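PDB 2QLK: fiber from Human adenovirus 35, which forms the trimeric fibre head (knob) of the virion, which attaches the virus to host cells by binding the receptor CD46. Local coordinates for residues R85-S90 with R169-N174. Sequence-based numbering, arbitrary orientation.
Sequences RLYFDS and RMISSN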
loop_
_atom_site.group_PDB
_atom_site.type_symbol
_atom_site.label_atom_id
_atom_site.label_comp_id
_atom_site.label_asym_id
_atom_site.label_seq_id
_atom_site.Cartn_x
_atom_site.Cartn_y
_atom_site.Cartn_z
ATOM N N ARG A 85 -2.821 -15.787 14.472
ATOM C CA ARG A 85 -2.878 -16.807 13.430
ATOM C C ARG A 85 -4.300 -17.162 13.017
ATOM O O ARG A 85 -5.161 -17.439 13.864
ATOM C CB ARG A 85 -2.196 -18.076 13.905
ATOM C CG ARG A 85 -0.765 -17.906 14.382
ATOM C CD ARG A 85 -0.390 -19.101 15.255
ATOM N NE ARG A 85 -1.351 -19.251 16.351
ATOM C CZ ARG A 85 -1.629 -20.394 16.974
ATOM N NH1 ARG A 85 -1.021 -21.525 16.621
ATOM N NH2 ARG A 85 -2.536 -20.410 17.946
ATOM N N LEU A 86 -4.547 -17.160 11.711
ATOM C CA LEU A 86 -5.839 -17.529 11.186
ATOM C C LEU A 86 -5.656 -18.814 10.387
ATOM O O LEU A 86 -4.805 -18.879 9.506
ATOM C CB LEU A 86 -6.396 -16.449 10.268
ATOM C CG LEU A 86 -6.520 -14.996 10.734
ATOM C CD1 LEU A 86 -7.740 -14.357 10.060
ATOM C CD2 LEU A 86 -6.648 -14.927 12.208
ATOM N N TYR A 87 -6.437 -19.845 10.705
ATOM C CA TYR A 87 -6.341 -21.097 9.957
ATOM C C TYR A 87 -7.705 -21.327 9.314
ATOM O O TYR A 87 -8.745 -21.148 9.961
ATOM C CB TYR A 87 -5.968 -22.256 10.878
ATOM C CG TYR A 87 -4.616 -22.122 11.554
ATOM C CD1 TYR A 87 -3.438 -22.143 10.816
ATOM C CD2 TYR A 87 -4.517 -21.988 12.939
ATOM C CE1 TYR A 87 -2.182 -22.036 11.448
ATOM C CE2 TYR A 87 -3.273 -21.886 13.584
ATOM C CZ TYR A 87 -2.113 -21.912 12.831
ATOM O OH TYR A 87 -0.885 -21.839 13.462
ATOM N N PHE A 88 -7.699 -21.714 8.043
ATOM C CA PHE A 88 -8.936 -21.932 7.296
ATOM C C PHE A 88 -9.044 -23.341 6.727
ATOM O O PHE A 88 -8.035 -23.988 6.450
ATOM C CB PHE A 88 -9.013 -20.966 6.121
ATOM C CG PHE A 88 -8.981 -19.527 6.515
ATOM C CD1 PHE A 88 -7.758 -18.869 6.677
ATOM C CD2 PHE A 88 -10.173 -18.826 6.733
ATOM C CE1 PHE A 88 -7.718 -17.521 7.053
ATOM C CE2 PHE A 88 -10.151 -17.496 7.105
ATOM C CZ PHE A 88 -8.915 -16.837 7.265
ATOM N N ASP A 89 -10.277 -23.798 6.535
ATOM C CA ASP A 89 -10.500 -25.112 5.966
ATOM C C ASP A 89 -10.644 -24.960 4.451
ATOM O O ASP A 89 -10.573 -23.847 3.921
ATOM C CB ASP A 89 -11.745 -25.783 6.573
ATOM C CG ASP A 89 -13.021 -25.011 6.317
ATOM O OD1 ASP A 89 -13.329 -24.724 5.143
ATOM O OD2 ASP A 89 -13.727 -24.701 7.295
ATOM N N SER A 90 -10.836 -26.092 3.774
ATOM C CA SER A 90 -10.960 -26.160 2.323
ATOM C C SER A 90 -12.036 -25.248 1.753
ATOM O O SER A 90 -11.894 -24.724 0.649
ATOM C CB SER A 90 -11.232 -27.612 1.908
ATOM O OG SER A 90 -11.312 -27.745 0.500
ATOM N N ARG A 169 2.871 -22.871 7.055
ATOM C CA ARG A 169 2.814 -23.806 8.184
ATOM C C ARG A 169 1.377 -24.180 8.568
ATOM O O ARG A 169 0.712 -23.430 9.281
ATOM C CB ARG A 169 3.498 -23.208 9.421
ATOM C CG ARG A 169 4.796 -22.437 9.178
ATOM C CD ARG A 169 5.945 -23.306 8.701
ATOM N NE ARG A 169 5.802 -23.691 7.301
ATOM C CZ ARG A 169 6.786 -24.192 6.559
ATOM N NH1 ARG A 169 7.992 -24.368 7.084
ATOM N NH2 ARG A 169 6.565 -24.515 5.292
ATOM N N MET A 170 0.897 -25.334 8.108
ATOM C CA MET A 170 -0.459 -25.773 8.448
ATOM C C MET A 170 -0.470 -26.447 9.818
ATOM O O MET A 170 -0.300 -27.662 9.925
ATOM C CB MET A 170 -1.017 -26.742 7.388
ATOM C CG MET A 170 -0.118 -27.919 7.035
ATOM S SD MET A 170 -0.973 -29.110 5.985
ATOM C CE MET A 170 -0.988 -28.244 4.413
ATOM N N ILE A 171 -0.666 -25.640 10.860
ATOM C CA ILE A 171 -0.694 -26.115 12.241
ATOM C C ILE A 171 -1.033 -27.592 12.360
ATOM O O ILE A 171 -0.264 -28.369 12.931
ATOM C CB ILE A 171 -1.716 -25.326 13.085
ATOM C CG1 ILE A 171 -1.826 -25.940 14.480
ATOM C CG2 ILE A 171 -3.069 -25.324 12.400
ATOM C CD1 ILE A 171 -2.920 -25.334 15.339
ATOM N N SER A 172 -2.180 -27.978 11.813
ATOM C CA SER A 172 -2.608 -29.367 11.888
ATOM C C SER A 172 -3.889 -29.645 11.116
ATOM O O SER A 172 -4.072 -29.206 9.980
ATOM C CB SER A 172 -2.826 -29.750 13.351
ATOM O OG SER A 172 -3.877 -28.980 13.911
ATOM N N SER A 173 -4.766 -30.393 11.776
ATOM C CA SER A 173 -6.065 -30.794 11.254
ATOM C C SER A 173 -6.173 -30.785 9.734
ATOM O O SER A 173 -5.270 -31.235 9.020
ATOM C CB SER A 173 -7.160 -29.900 11.852
ATOM O OG SER A 173 -7.010 -28.553 11.437
ATOM N N ASN A 174 -7.309 -30.281 9.264
ATOM C CA ASN A 174 -7.604 -30.169 7.847
ATOM C C ASN A 174 -7.462 -28.687 7.467
ATOM O O ASN A 174 -8.322 -28.121 6.789
ATOM C CB ASN A 174 -9.031 -30.670 7.571
ATOM C CG ASN A 174 -9.147 -31.449 6.262
ATOM O OD1 ASN A 174 -10.205 -31.998 5.944
ATOM N ND2 ASN A 174 -8.060 -31.500 5.500
#
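In the antiparallel beta-sandwich of the adenovirus knob, Tyr87 near the end of strand 79-88 presents one ring face to Ile171 of the loop that joins strands 157-166 and 177-186. This is a CH-pi contact: Ile171 CG2 sits over the middle of the ring, 3.3 Å from the Tyr87 centroid and only 3° off the ring normal. The methyl is nearly equidistant from all six ring carbons, while the branch carbon Ile171 CB sits toward the hydroxyl end, 3.4 Å from Tyr87 CZ. With CG1 anti to the backbone N (chi1 174°), the longer branch of Ile171 runs on past the ring, and its CD1 ends 4.4 Å from Arg85 NH1. Arg85 folds back beside the tyrosine, its NH1 giving a weak, bent hydrogen bond of 3.2 Å to Tyr87 OH, whereas its NE forms a salt bridge with Asp100. At the ring edge, Arg169 O approaches Tyr87 CE1 to 3.9 Å; the same carbonyl accepts a weak bond from Ile171 N, closing the inverse gamma turn centred on Met170. Farther along, the backbones approach loosely, Asn174 O lying 3.8 Å from Asp89 CA.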